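Local coordinates for cruciferin (Brassica napus, PDB 3KGL), which probably serves as a seed storage protein, an 11S globulin that acts as a nutrient reservoir and assembles, when mature, into a hexamer of two-cupin subunits, at residues A156-V161 with R319-S324; F61-L66 with S177-A182; T151-A156 with R286-L291. All coordinates share one frame; numbering follows the deposited sequence.

Interaction 1. Residues A156-V161 with R319-S324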
ATOM      1  N   ALA A 156      16.741 -10.084  -9.403  1.00 56.81           N
ATOM      2  CA  ALA A 156      15.450  -9.437  -9.134  1.00 41.95           C
ATOM      3  C   ALA A 156      14.402  -9.704 -10.215  1.00 58.59           C
ATOM      4  O   ALA A 156      14.710  -9.764 -11.412  1.00 46.68           O
ATOM      5  CB  ALA A 156      15.619  -7.959  -8.925  1.00 11.63           C
ATOM      6  N   THR A 157      13.158  -9.857  -9.772  1.00 35.46           N
ATOM      7  CA  THR A 157      12.069 -10.214 -10.657  1.00 35.28           C
ATOM      8  C   THR A 157      10.790  -9.453 -10.345  1.00 34.23           C
ATOM      9  O   THR A 157      10.280  -9.512  -9.236  1.00 62.86           O
ATOM     10  CB  THR A 157      11.813 -11.727 -10.626  1.00 47.74           C
ATOM     11  OG1 THR A 157      12.445 -12.329 -11.759  1.00 62.21           O
ATOM     12  CG2 THR A 157      10.322 -12.033 -10.673  1.00 91.20           C
ATOM     13  N   HIS A 158      10.292  -8.730 -11.342  1.00 49.19           N
ATOM     14  CA  HIS A 158       9.032  -8.001 -11.252  1.00 42.53           C
ATOM     15  C   HIS A 158       7.865  -8.975 -11.253  1.00 23.05           C
ATOM     16  O   HIS A 158       7.929  -9.993 -11.922  1.00 35.54           O
ATOM     17  CB  HIS A 158       8.907  -7.080 -12.472  1.00 46.82           C
ATOM     18  CG  HIS A 158       8.839  -5.622 -12.136  1.00100.23           C
ATOM     19  ND1 HIS A 158       9.953  -4.881 -11.803  1.00 75.26           N
ATOM     20  CD2 HIS A 158       7.790  -4.765 -12.094  1.00120.49           C
ATOM     21  CE1 HIS A 158       9.591  -3.633 -11.563  1.00103.55           C
ATOM     22  NE2 HIS A 158       8.285  -3.535 -11.733  1.00101.48           N
ATOM     23  N   PRO A 159       6.786  -8.665 -10.519  1.00 24.66           N
ATOM     24  CA  PRO A 159       5.589  -9.497 -10.700  1.00 18.00           C
ATOM     25  C   PRO A 159       5.278  -9.609 -12.185  1.00 50.80           C
ATOM     26  O   PRO A 159       5.245  -8.580 -12.868  1.00 53.38           O
ATOM     27  CB  PRO A 159       4.483  -8.693 -10.009  1.00 12.62           C
ATOM     28  CG  PRO A 159       5.187  -7.848  -9.005  1.00 32.58           C
ATOM     29  CD  PRO A 159       6.586  -7.587  -9.538  1.00 30.69           C
ATOM     30  N   GLY A 160       5.074 -10.826 -12.682  1.00 23.00           N
ATOM     31  CA  GLY A 160       4.713 -11.014 -14.072  1.00 31.58           C
ATOM     32  C   GLY A 160       5.845 -11.452 -14.977  1.00 45.24           C
ATOM     33  O   GLY A 160       5.606 -11.874 -16.109  1.00 49.49           O
ATOM     34  N   VAL A 161       7.078 -11.350 -14.490  1.00 41.27           N
ATOM     35  CA  VAL A 161       8.242 -11.813 -15.245  1.00 23.61           C
ATOM     36  C   VAL A 161       8.459 -13.321 -15.092  1.00 39.91           C
ATOM     37  O   VAL A 161       8.498 -13.833 -13.974  1.00 57.88           O
ATOM     38  CB  VAL A 161       9.512 -11.100 -14.781  1.00 43.28           C
ATOM     39  CG1 VAL A 161      10.702 -11.594 -15.572  1.00 66.50           C
ATOM     40  CG2 VAL A 161       9.358  -9.585 -14.899  1.00 39.29           C
ATOM     41  N   ARG A 319      13.652  -0.074  -6.510  1.00 59.38           N
ATOM     42  CA  ARG A 319      12.768   0.970  -5.994  1.00 47.05           C
ATOM     43  C   ARG A 319      11.314   0.649  -6.326  1.00 61.22           C
ATOM     44  O   ARG A 319      10.389   1.176  -5.713  1.00 65.64           O
ATOM     45  CB  ARG A 319      13.155   2.342  -6.561  1.00 23.21           C
ATOM     46  CG  ARG A 319      12.312   3.504  -6.030  1.00 95.03           C
ATOM     47  CD  ARG A 319      12.169   3.478  -4.498  1.00 85.76           C
ATOM     48  NE  ARG A 319      13.461   3.490  -3.807  1.00123.30           N
ATOM     49  CZ  ARG A 319      14.033   4.574  -3.287  1.00131.07           C
ATOM     50  NH1 ARG A 319      13.431   5.754  -3.371  1.00111.12           N
ATOM     51  NH2 ARG A 319      15.211   4.477  -2.679  1.00111.67           N
ATOM     52  N   PHE A 320      11.120  -0.231  -7.298  1.00 46.34           N
ATOM     53  CA  PHE A 320       9.785  -0.648  -7.665  1.00 27.71           C
ATOM     54  C   PHE A 320       9.413  -1.902  -6.905  1.00 35.54           C
ATOM     55  O   PHE A 320       8.297  -1.997  -6.394  1.00 58.26           O
ATOM     56  CB  PHE A 320       9.684  -0.862  -9.176  1.00 41.77           C
ATOM     57  CG  PHE A 320      10.010   0.373  -9.981  1.00 87.41           C
ATOM     58  CD1 PHE A 320       9.304   1.554  -9.781  1.00 68.42           C
ATOM     59  CD2 PHE A 320      11.022   0.358 -10.932  1.00 85.39           C
ATOM     60  CE1 PHE A 320       9.599   2.689 -10.511  1.00 36.70           C
ATOM     61  CE2 PHE A 320      11.324   1.494 -11.667  1.00 84.50           C
ATOM     62  CZ  PHE A 320      10.610   2.661 -11.456  1.00 91.52           C
ATOM     63  N   LEU A 321      10.359  -2.841  -6.817  1.00 36.29           N
ATOM     64  CA  LEU A 321      10.183  -4.093  -6.063  1.00 32.50           C
ATOM     65  C   LEU A 321       9.955  -3.918  -4.559  1.00 57.80           C
ATOM     66  O   LEU A 321       9.362  -4.791  -3.921  1.00 55.45           O
ATOM     67  CB  LEU A 321      11.373  -5.029  -6.268  1.00 28.75           C
ATOM     68  CG  LEU A 321      11.177  -6.118  -7.324  1.00 34.61           C
ATOM     69  CD1 LEU A 321      10.603  -5.548  -8.602  1.00 77.57           C
ATOM     70  CD2 LEU A 321      12.480  -6.816  -7.606  1.00 43.67           C
ATOM     71  N   ARG A 322      10.416  -2.801  -3.999  1.00 27.31           N
ATOM     72  CA  ARG A 322      10.328  -2.572  -2.563  1.00 38.16           C
ATOM     73  C   ARG A 322      11.064  -3.704  -1.803  1.00 71.48           C
ATOM     74  O   ARG A 322      10.546  -4.257  -0.825  1.00 51.09           O
ATOM     75  CB  ARG A 322       8.860  -2.455  -2.115  1.00 53.78           C
ATOM     76  CG  ARG A 322       8.134  -1.152  -2.488  1.00 21.90           C
ATOM     77  CD  ARG A 322       6.655  -1.153  -1.989  1.00 73.27           C
ATOM     78  NE  ARG A 322       6.491  -1.523  -0.573  1.00 97.30           N
ATOM     79  CZ  ARG A 322       5.320  -1.700   0.048  1.00 79.33           C
ATOM     80  NH1 ARG A 322       4.175  -1.547  -0.608  1.00 29.33           N
ATOM     81  NH2 ARG A 322       5.292  -2.033   1.337  1.00 60.26           N
ATOM     82  N   LEU A 323      12.264  -4.046  -2.280  1.00 44.03           N
ATOM     83  CA  LEU A 323      13.096  -5.109  -1.697  1.00 34.31           C
ATOM     84  C   LEU A 323      14.590  -4.757  -1.718  1.00 41.77           C
ATOM     85  O   LEU A 323      15.044  -3.944  -2.522  1.00 53.06           O
ATOM     86  CB  LEU A 323      12.860  -6.468  -2.375  1.00 20.53           C
ATOM     87  CG  LEU A 323      11.537  -7.186  -2.087  1.00 13.50           C
ATOM     88  CD1 LEU A 323      11.424  -8.472  -2.858  1.00 26.81           C
ATOM     89  CD2 LEU A 323      11.427  -7.471  -0.620  1.00 32.20           C
ATOM     90  N   SER A 324      15.342  -5.394  -0.826  1.00 56.70           N
ATOM     91  CA  SER A 324      16.689  -4.975  -0.451  1.00 58.84           C
ATOM     92  C   SER A 324      17.404  -6.248  -0.008  1.00 50.70           C
ATOM     93  O   SER A 324      16.757  -7.173   0.482  1.00 36.47           O
ATOM     94  CB  SER A 324      16.600  -3.949   0.706  1.00 15.14           C
ATOM     95  OG  SER A 324      17.840  -3.699   1.346  1.00 46.92           O
TER
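The imidazole of H158 meets two carbons of the 319-324 segment, both approaching its ring obliquely. L321 CD1 comes to the ND1 corner, 3.3 Å from H158 ND1, while F320 CB sits 3.7 Å from H158 CE1. The phenyl ring of F320 takes little part: its CG lies anti to the carbonyl carbon (chi1 -59°), which carries the ring away and leaves its base as the touching part. I317 adds a third apolar neighbour to the imidazole. The other branch of L321 reaches the strand, CD2 lying 3.6 Å from A156 CB and 3.8 Å from T157 N. A forked side chain suits this place, since one methyl serves the imidazole and the other the strand, and the small A156 lets the second come close.

The contact joins the two cupin domains of the subunit. On the N-terminal side, strand 153-157 runs into a type II turn from H158 to V161, closed by V161 N bonding to H158 O at 3.0 Å. P159 and G160 are the classic pair for its two central positions, the glycine accepting positive phi (101°). On the C-terminal side, the short helix 318-321 ends where R322 adopts positive phi. With an alanine in place of H158, L321 CD1 would probably face a gap and F320 CB would lose its partner across the contact. R319 on the helix forms a salt bridge with E280 of the third subunit, while P159, in the turn, packs on Q382 of the second subunit.

Interaction 2. Residues F61-L66 with S177-A182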
ATOM      1  N   PHE A  61       5.401 -15.128 -11.088  1.00 35.65           N
ATOM      2  CA  PHE A  61       4.787 -14.929  -9.787  1.00 39.49           C
ATOM      3  C   PHE A  61       3.939 -13.673  -9.724  1.00 24.78           C
ATOM      4  O   PHE A  61       4.045 -12.806 -10.588  1.00 31.42           O
ATOM      5  CB  PHE A  61       5.872 -14.887  -8.715  1.00 43.77           C
ATOM      6  CG  PHE A  61       6.607 -16.176  -8.578  1.00 45.42           C
ATOM      7  CD1 PHE A  61       6.246 -17.090  -7.601  1.00 30.27           C
ATOM      8  CD2 PHE A  61       7.633 -16.495  -9.456  1.00 43.74           C
ATOM      9  CE1 PHE A  61       6.912 -18.299  -7.484  1.00 67.23           C
ATOM     10  CE2 PHE A  61       8.304 -17.699  -9.350  1.00 75.92           C
ATOM     11  CZ  PHE A  61       7.943 -18.608  -8.358  1.00 62.04           C
ATOM     12  N   SER A  62       3.100 -13.595  -8.693  1.00 36.67           N
ATOM     13  CA  SER A  62       2.186 -12.472  -8.495  1.00 38.21           C
ATOM     14  C   SER A  62       2.777 -11.427  -7.538  1.00 52.46           C
ATOM     15  O   SER A  62       2.150 -10.410  -7.235  1.00 25.76           O
ATOM     16  CB  SER A  62       0.837 -12.977  -7.973  1.00 25.61           C
ATOM     17  OG  SER A  62       0.979 -13.645  -6.723  1.00 61.51           O
ATOM     18  N   THR A  63       3.990 -11.693  -7.068  1.00 43.87           N
ATOM     19  CA  THR A  63       4.667 -10.811  -6.135  1.00 27.90           C
ATOM     20  C   THR A  63       6.097 -10.602  -6.580  1.00 20.55           C
ATOM     21  O   THR A  63       6.611 -11.340  -7.417  1.00 57.59           O
ATOM     22  CB  THR A  63       4.760 -11.450  -4.764  1.00 38.92           C
ATOM     23  OG1 THR A  63       5.659 -12.566  -4.836  1.00 24.69           O
ATOM     24  CG2 THR A  63       3.395 -11.912  -4.300  1.00 16.65           C
ATOM     25  N   ALA A  64       6.745  -9.601  -6.003  1.00 37.40           N
ATOM     26  CA  ALA A  64       8.164  -9.396  -6.236  1.00 17.96           C
ATOM     27  C   ALA A  64       8.968 -10.632  -5.813  1.00 28.51           C
ATOM     28  O   ALA A  64       8.562 -11.397  -4.948  1.00 18.95           O
ATOM     29  CB  ALA A  64       8.630  -8.183  -5.484  1.00 49.50           C
ATOM     30  N   LYS A  65      10.116 -10.822  -6.436  1.00 44.39           N
ATOM     31  CA  LYS A  65      10.933 -11.989  -6.187  1.00 23.44           C
ATOM     32  C   LYS A  65      12.358 -11.501  -6.144  1.00 28.09           C
ATOM     33  O   LYS A  65      12.806 -10.780  -7.033  1.00 35.53           O
ATOM     34  CB  LYS A  65      10.765 -12.993  -7.334  1.00 56.70           C
ATOM     35  CG  LYS A  65      11.029 -14.445  -6.962  1.00 31.98           C
ATOM     36  CD  LYS A  65      10.733 -15.412  -8.118  1.00 42.40           C
ATOM     37  CE  LYS A  65      11.997 -15.798  -8.888  1.00 84.16           C
ATOM     38  NZ  LYS A  65      12.079 -17.271  -9.208  1.00 32.85           N
ATOM     39  N   LEU A  66      13.070 -11.865  -5.094  1.00 23.02           N
ATOM     40  CA  LEU A  66      14.487 -11.555  -5.015  1.00 34.80           C
ATOM     41  C   LEU A  66      15.199 -12.871  -4.746  1.00 36.58           C
ATOM     42  O   LEU A  66      14.984 -13.503  -3.715  1.00 47.21           O
ATOM     43  CB  LEU A  66      14.757 -10.538  -3.905  1.00 15.65           C
ATOM     44  CG  LEU A  66      15.751  -9.410  -4.193  1.00 45.33           C
ATOM     45  CD1 LEU A  66      16.111  -8.663  -2.912  1.00 46.46           C
ATOM     46  CD2 LEU A  66      17.000  -9.937  -4.866  1.00 31.72           C
ATOM     47  N   SER A 177      15.056 -17.939  -2.536  1.00 23.09           N
ATOM     48  CA  SER A 177      14.185 -16.840  -3.002  1.00 23.03           C
ATOM     49  C   SER A 177      13.228 -16.309  -1.937  1.00 42.72           C
ATOM     50  O   SER A 177      12.584 -17.091  -1.240  1.00 48.67           O
ATOM     51  CB  SER A 177      13.322 -17.283  -4.198  1.00 23.36           C
ATOM     52  OG  SER A 177      14.072 -17.503  -5.379  1.00 38.60           O
ATOM     53  N   VAL A 178      13.105 -14.985  -1.831  1.00 29.21           N
ATOM     54  CA  VAL A 178      12.035 -14.399  -1.023  1.00 34.31           C
ATOM     55  C   VAL A 178      10.887 -13.954  -1.925  1.00 44.89           C
ATOM     56  O   VAL A 178      11.109 -13.460  -3.026  1.00 53.66           O
ATOM     57  CB  VAL A 178      12.507 -13.195  -0.162  1.00 32.75           C
ATOM     58  CG1 VAL A 178      12.850 -12.027  -1.032  1.00 32.67           C
ATOM     59  CG2 VAL A 178      11.419 -12.786   0.839  1.00 17.97           C
ATOM     60  N   LEU A 179       9.657 -14.148  -1.462  1.00 53.00           N
ATOM     61  CA  LEU A 179       8.496 -13.628  -2.164  1.00 27.27           C
ATOM     62  C   LEU A 179       7.812 -12.619  -1.248  1.00 41.35           C
ATOM     63  O   LEU A 179       7.485 -12.945  -0.108  1.00 66.60           O
ATOM     64  CB  LEU A 179       7.552 -14.766  -2.543  1.00 14.93           C
ATOM     65  CG  LEU A 179       8.191 -15.917  -3.328  1.00 26.55           C
ATOM     66  CD1 LEU A 179       7.334 -17.151  -3.245  1.00 42.81           C
ATOM     67  CD2 LEU A 179       8.432 -15.566  -4.780  1.00 19.27           C
ATOM     68  N   ASP A 180       7.615 -11.397  -1.746  1.00 33.09           N
ATOM     69  CA  ASP A 180       7.055 -10.284  -0.960  1.00 37.52           C
ATOM     70  C   ASP A 180       5.532 -10.286  -1.023  1.00 25.04           C
ATOM     71  O   ASP A 180       4.949  -9.822  -1.995  1.00 46.35           O
ATOM     72  CB  ASP A 180       7.608  -8.943  -1.470  1.00 61.43           C
ATOM     73  CG  ASP A 180       7.250  -7.766  -0.568  1.00 48.91           C
ATOM     74  OD1 ASP A 180       6.467  -7.963   0.386  1.00 31.27           O
ATOM     75  OD2 ASP A 180       7.749  -6.640  -0.828  1.00 47.76           O
ATOM     76  N   LEU A 181       4.901 -10.818   0.016  1.00 30.05           N
ATOM     77  CA  LEU A 181       3.464 -11.050   0.012  1.00 31.77           C
ATOM     78  C   LEU A 181       2.684  -9.802   0.378  1.00 44.62           C
ATOM     79  O   LEU A 181       1.628  -9.531  -0.191  1.00 33.80           O
ATOM     80  CB  LEU A 181       3.109 -12.188   0.966  1.00 13.54           C
ATOM     81  CG  LEU A 181       3.063 -13.585   0.337  1.00 52.07           C
ATOM     82  CD1 LEU A 181       3.960 -13.686  -0.892  1.00 37.30           C
ATOM     83  CD2 LEU A 181       3.403 -14.662   1.351  1.00 11.52           C
ATOM     84  N   ALA A 182       3.214  -9.045   1.330  1.00 45.62           N
ATOM     85  CA  ALA A 182       2.570  -7.828   1.794  1.00 16.05           C
ATOM     86  C   ALA A 182       2.562  -6.739   0.721  1.00 46.14           C
ATOM     87  O   ALA A 182       1.579  -6.008   0.584  1.00 37.87           O
ATOM     88  CB  ALA A 182       3.255  -7.334   3.034  1.00 45.81           C
TER
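L179 fills the centre of this pairing, its CD2 methyl touching two side chains at once. It lies over one face of the F61 ring, 4.3 Å from the centroid in a CH-pi contact, and 3.6 Å from K65 CG, whose aliphatic stem runs alongside the leucine. A lysine suits the spot because its methylenes pack while the chain, bent at chi3 and chi4, carries NZ on to a weak bond with Y48 OH. T63 crosses L179 at about a right angle, with OG1 3.7 Å from L179 CB. That hydroxyl bonds to A64 O at 3.1 Å, from above the carbonyl plane, while CG2 packs on L181 CD1. On the face bearing L66 and V178, L66 CB meets V178 CG1 at 3.8 Å.

Antiparallel backbone bonds hold these side chains in place: L66 N to V178 O at 3.3 Å, V178 N to L66 O at 3.0 Å, and a weak bond from D180 N to A64 O. D180 OD1 accepts a hydrogen bond from S183 N, while S177 OG bonds to S67 OG.

Within the N-terminal cupin sheet, strand 65-71 lies between 173-180 and 153-157, and strand 43-50 flanks 173-180 beyond; F400, from C-terminal cupin strand 394-401, packs on L66 and V178.

Interaction 3. Residues T151-A156 with R286-L291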
ATOM      1  N   THR A 151      27.554 -18.656  -7.783  1.00 45.14           N
ATOM      2  CA  THR A 151      27.258 -18.384  -6.381  1.00 30.63           C
ATOM      3  C   THR A 151      27.454 -16.910  -6.014  1.00 42.91           C
ATOM      4  O   THR A 151      28.450 -16.291  -6.382  1.00 53.68           O
ATOM      5  CB  THR A 151      28.058 -19.311  -5.459  1.00 25.33           C
ATOM      6  OG1 THR A 151      27.547 -20.649  -5.585  1.00 64.42           O
ATOM      7  CG2 THR A 151      27.947 -18.868  -4.017  1.00 28.28           C
ATOM      8  N   GLY A 152      26.473 -16.348  -5.314  1.00 33.47           N
ATOM      9  CA  GLY A 152      26.541 -14.967  -4.882  1.00 26.51           C
ATOM     10  C   GLY A 152      25.725 -14.018  -5.740  1.00 46.80           C
ATOM     11  O   GLY A 152      25.455 -12.880  -5.342  1.00 33.40           O
ATOM     12  N   ASP A 153      25.338 -14.467  -6.928  1.00 25.78           N
ATOM     13  CA  ASP A 153      24.494 -13.646  -7.779  1.00 28.49           C
ATOM     14  C   ASP A 153      23.183 -13.366  -7.051  1.00 43.83           C
ATOM     15  O   ASP A 153      22.605 -14.247  -6.425  1.00 28.58           O
ATOM     16  CB  ASP A 153      24.206 -14.327  -9.124  1.00 32.97           C
ATOM     17  CG  ASP A 153      25.388 -14.292 -10.082  1.00 54.84           C
ATOM     18  OD1 ASP A 153      26.235 -13.374  -9.978  1.00 55.57           O
ATOM     19  OD2 ASP A 153      25.459 -15.190 -10.953  1.00 33.30           O
ATOM     20  N   THR A 154      22.720 -12.128  -7.137  1.00 44.41           N
ATOM     21  CA  THR A 154      21.442 -11.756  -6.573  1.00 23.50           C
ATOM     22  C   THR A 154      20.529 -11.256  -7.693  1.00 39.21           C
ATOM     23  O   THR A 154      20.814 -10.246  -8.328  1.00 51.36           O
ATOM     24  CB  THR A 154      21.629 -10.696  -5.493  1.00 43.82           C
ATOM     25  OG1 THR A 154      22.722 -11.083  -4.650  1.00 39.80           O
ATOM     26  CG2 THR A 154      20.357 -10.549  -4.651  1.00 29.28           C
ATOM     27  N   ILE A 155      19.441 -11.985  -7.931  1.00 48.99           N
ATOM     28  CA  ILE A 155      18.526 -11.716  -9.041  1.00 34.30           C
ATOM     29  C   ILE A 155      17.230 -11.037  -8.603  1.00 37.52           C
ATOM     30  O   ILE A 155      16.672 -11.383  -7.563  1.00 61.01           O
ATOM     31  CB  ILE A 155      18.141 -13.024  -9.764  1.00 45.75           C
ATOM     32  CG1 ILE A 155      19.259 -13.481 -10.705  1.00 37.46           C
ATOM     33  CG2 ILE A 155      16.818 -12.860 -10.503  1.00 36.44           C
ATOM     34  CD1 ILE A 155      20.174 -14.504 -10.096  1.00 40.37           C
ATOM     35  N   ALA A 156      16.741 -10.084  -9.403  1.00 56.81           N
ATOM     36  CA  ALA A 156      15.450  -9.437  -9.134  1.00 41.95           C
ATOM     37  C   ALA A 156      14.402  -9.704 -10.215  1.00 58.59           C
ATOM     38  O   ALA A 156      14.710  -9.764 -11.412  1.00 46.68           O
ATOM     39  CB  ALA A 156      15.619  -7.959  -8.925  1.00 11.63           C
ATOM     40  N   ARG A 286      19.728  -3.146 -15.349  1.00 93.73           N
ATOM     41  CA  ARG A 286      20.489  -4.237 -14.746  1.00 83.18           C
ATOM     42  C   ARG A 286      19.659  -4.879 -13.628  1.00 85.45           C
ATOM     43  O   ARG A 286      19.209  -4.189 -12.709  1.00 91.37           O
ATOM     44  CB  ARG A 286      21.823  -3.715 -14.199  1.00 78.47           C
ATOM     45  CG  ARG A 286      22.910  -4.768 -14.040  1.00 57.91           C
ATOM     46  CD  ARG A 286      24.030  -4.280 -13.130  1.00 57.56           C
ATOM     47  NE  ARG A 286      25.144  -5.227 -13.070  1.00115.77           N
ATOM     48  CZ  ARG A 286      25.954  -5.370 -12.020  1.00135.21           C
ATOM     49  NH1 ARG A 286      25.766  -4.633 -10.931  1.00105.58           N
ATOM     50  NH2 ARG A 286      26.947  -6.258 -12.054  1.00 50.65           N
ATOM     51  N   CYS A 287      19.448  -6.192 -13.718  1.00 89.72           N
ATOM     52  CA  CYS A 287      18.608  -6.906 -12.757  1.00 57.00           C
ATOM     53  C   CYS A 287      19.358  -7.983 -11.952  1.00 78.46           C
ATOM     54  O   CYS A 287      18.826  -8.499 -10.975  1.00 60.30           O
ATOM     55  CB  CYS A 287      17.368  -7.494 -13.448  1.00 55.20           C
ATOM     56  SG  CYS A 287      15.937  -6.349 -13.632  1.00 69.63           S
ATOM     57  N   THR A 288      20.587  -8.313 -12.357  1.00120.45           N
ATOM     58  CA  THR A 288      21.433  -9.263 -11.616  1.00 53.98           C
ATOM     59  C   THR A 288      22.649  -8.551 -11.009  1.00 79.16           C
ATOM     60  O   THR A 288      23.044  -7.483 -11.474  1.00 77.54           O
ATOM     61  CB  THR A 288      21.958 -10.406 -12.523  1.00 65.14           C
ATOM     62  OG1 THR A 288      20.978 -10.749 -13.510  1.00 92.72           O
ATOM     63  CG2 THR A 288      22.283 -11.630 -11.700  1.00 48.72           C
ATOM     64  N   ASP A 289      23.250  -9.147  -9.982  1.00 62.91           N
ATOM     65  CA  ASP A 289      24.415  -8.552  -9.325  1.00 48.14           C
ATOM     66  C   ASP A 289      25.052  -9.558  -8.368  1.00 34.50           C
ATOM     67  O   ASP A 289      24.363 -10.418  -7.833  1.00 48.06           O
ATOM     68  CB  ASP A 289      24.010  -7.280  -8.571  1.00 39.59           C
ATOM     69  CG  ASP A 289      25.171  -6.305  -8.399  1.00 78.37           C
ATOM     70  OD1 ASP A 289      26.331  -6.757  -8.292  1.00 75.25           O
ATOM     71  OD2 ASP A 289      24.926  -5.081  -8.373  1.00 83.88           O
ATOM     72  N   ASN A 290      26.359  -9.463  -8.145  1.00 49.98           N
ATOM     73  CA  ASN A 290      27.024 -10.436  -7.273  1.00 37.44           C
ATOM     74  C   ASN A 290      27.484  -9.883  -5.922  1.00 60.07           C
ATOM     75  O   ASN A 290      28.324  -8.982  -5.852  1.00 50.13           O
ATOM     76  CB  ASN A 290      28.174 -11.151  -7.993  1.00 43.87           C
ATOM     77  CG  ASN A 290      28.689 -12.344  -7.211  1.00 64.70           C
ATOM     78  OD1 ASN A 290      29.379 -12.184  -6.199  1.00 41.33           O
ATOM     79  ND2 ASN A 290      28.350 -13.554  -7.674  1.00 27.04           N
ATOM     80  N   LEU A 291      26.927 -10.448  -4.853  1.00 68.83           N
ATOM     81  CA  LEU A 291      27.145  -9.950  -3.503  1.00 37.78           C
ATOM     82  C   LEU A 291      28.369 -10.571  -2.843  1.00 61.13           C
ATOM     83  O   LEU A 291      28.812 -10.103  -1.794  1.00 47.40           O
ATOM     84  CB  LEU A 291      25.903 -10.191  -2.647  1.00 55.11           C
ATOM     85  CG  LEU A 291      24.776  -9.202  -2.895  1.00 31.01           C
ATOM     86  CD1 LEU A 291      23.664  -9.422  -1.902  1.00 13.08           C
ATOM     87  CD2 LEU A 291      25.338  -7.800  -2.797  1.00 33.72           C
TER
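The N290 amide turns almost square to the D153 carboxylate, their planes 85° apart, so that ND2 reaches D153 OD1 at 3.1 Å from above the carboxylate plane. The same nitrogen also bonds to T151 O at 3.0 Å. Both acceptors lie close to the amide plane, as suits the two N-H bonds of an asparagine, and the extended first torsion of N290 (chi1 -168°) carries the amide back over G152. Glycine is well placed there: a CB would run into N290 ND2, and phi is positive (101°). Its carbonyl accepts L291 N at 2.9 Å.

I155 and T288 lie side by side, pointing the same way, with I155 CG1 3.7 Å from T288 CG2. T288 is suited to this double task, since its methyl packs on the isoleucine while OG1 bonds to E147. On the other face of the sheet, T154 crosses L291 obliquely, the hydroxyl OG1 resting by the leucine's CG and CD1.

Strand 288-290 is weakly bonded and forms the outer edge, within this chain, of the N-terminal cupin sheet, beside strand 153-157; A156 N bonds to C287 O at 3.1 Å.

The N290 bonds thus fasten the C-terminal end of this edge strand, while the methyl of T288 packs on I155 at the other end. The D153 carboxylate, receiving N290 ND2 on OD1 and R150 N on OD2, is likely to be stabilised as an anion.

In the fold
From the N terminus, 61-66 comes first and waits for 177-182, the return that closes interaction 2 inside the N-terminal cupin. Before that return, the chain lays down 151-156 and, sharing A156, 156-161. These find their partners only later: 286-291 closes interaction 3, and 319-324 then closes interaction 1. The three loops therefore cross pairwise and none nests. Strand 153-157 is the common element, with strand 65-71 on one side and 288-290 on the other. K65 O probably bonds to T157 N, and L66 CD2 packs on T154 CG2, linking interaction 2 to the others. Interaction 3 completes the sheet edge; interaction 1 brings the C-terminal cupin's short helix against the end of strand 153-157.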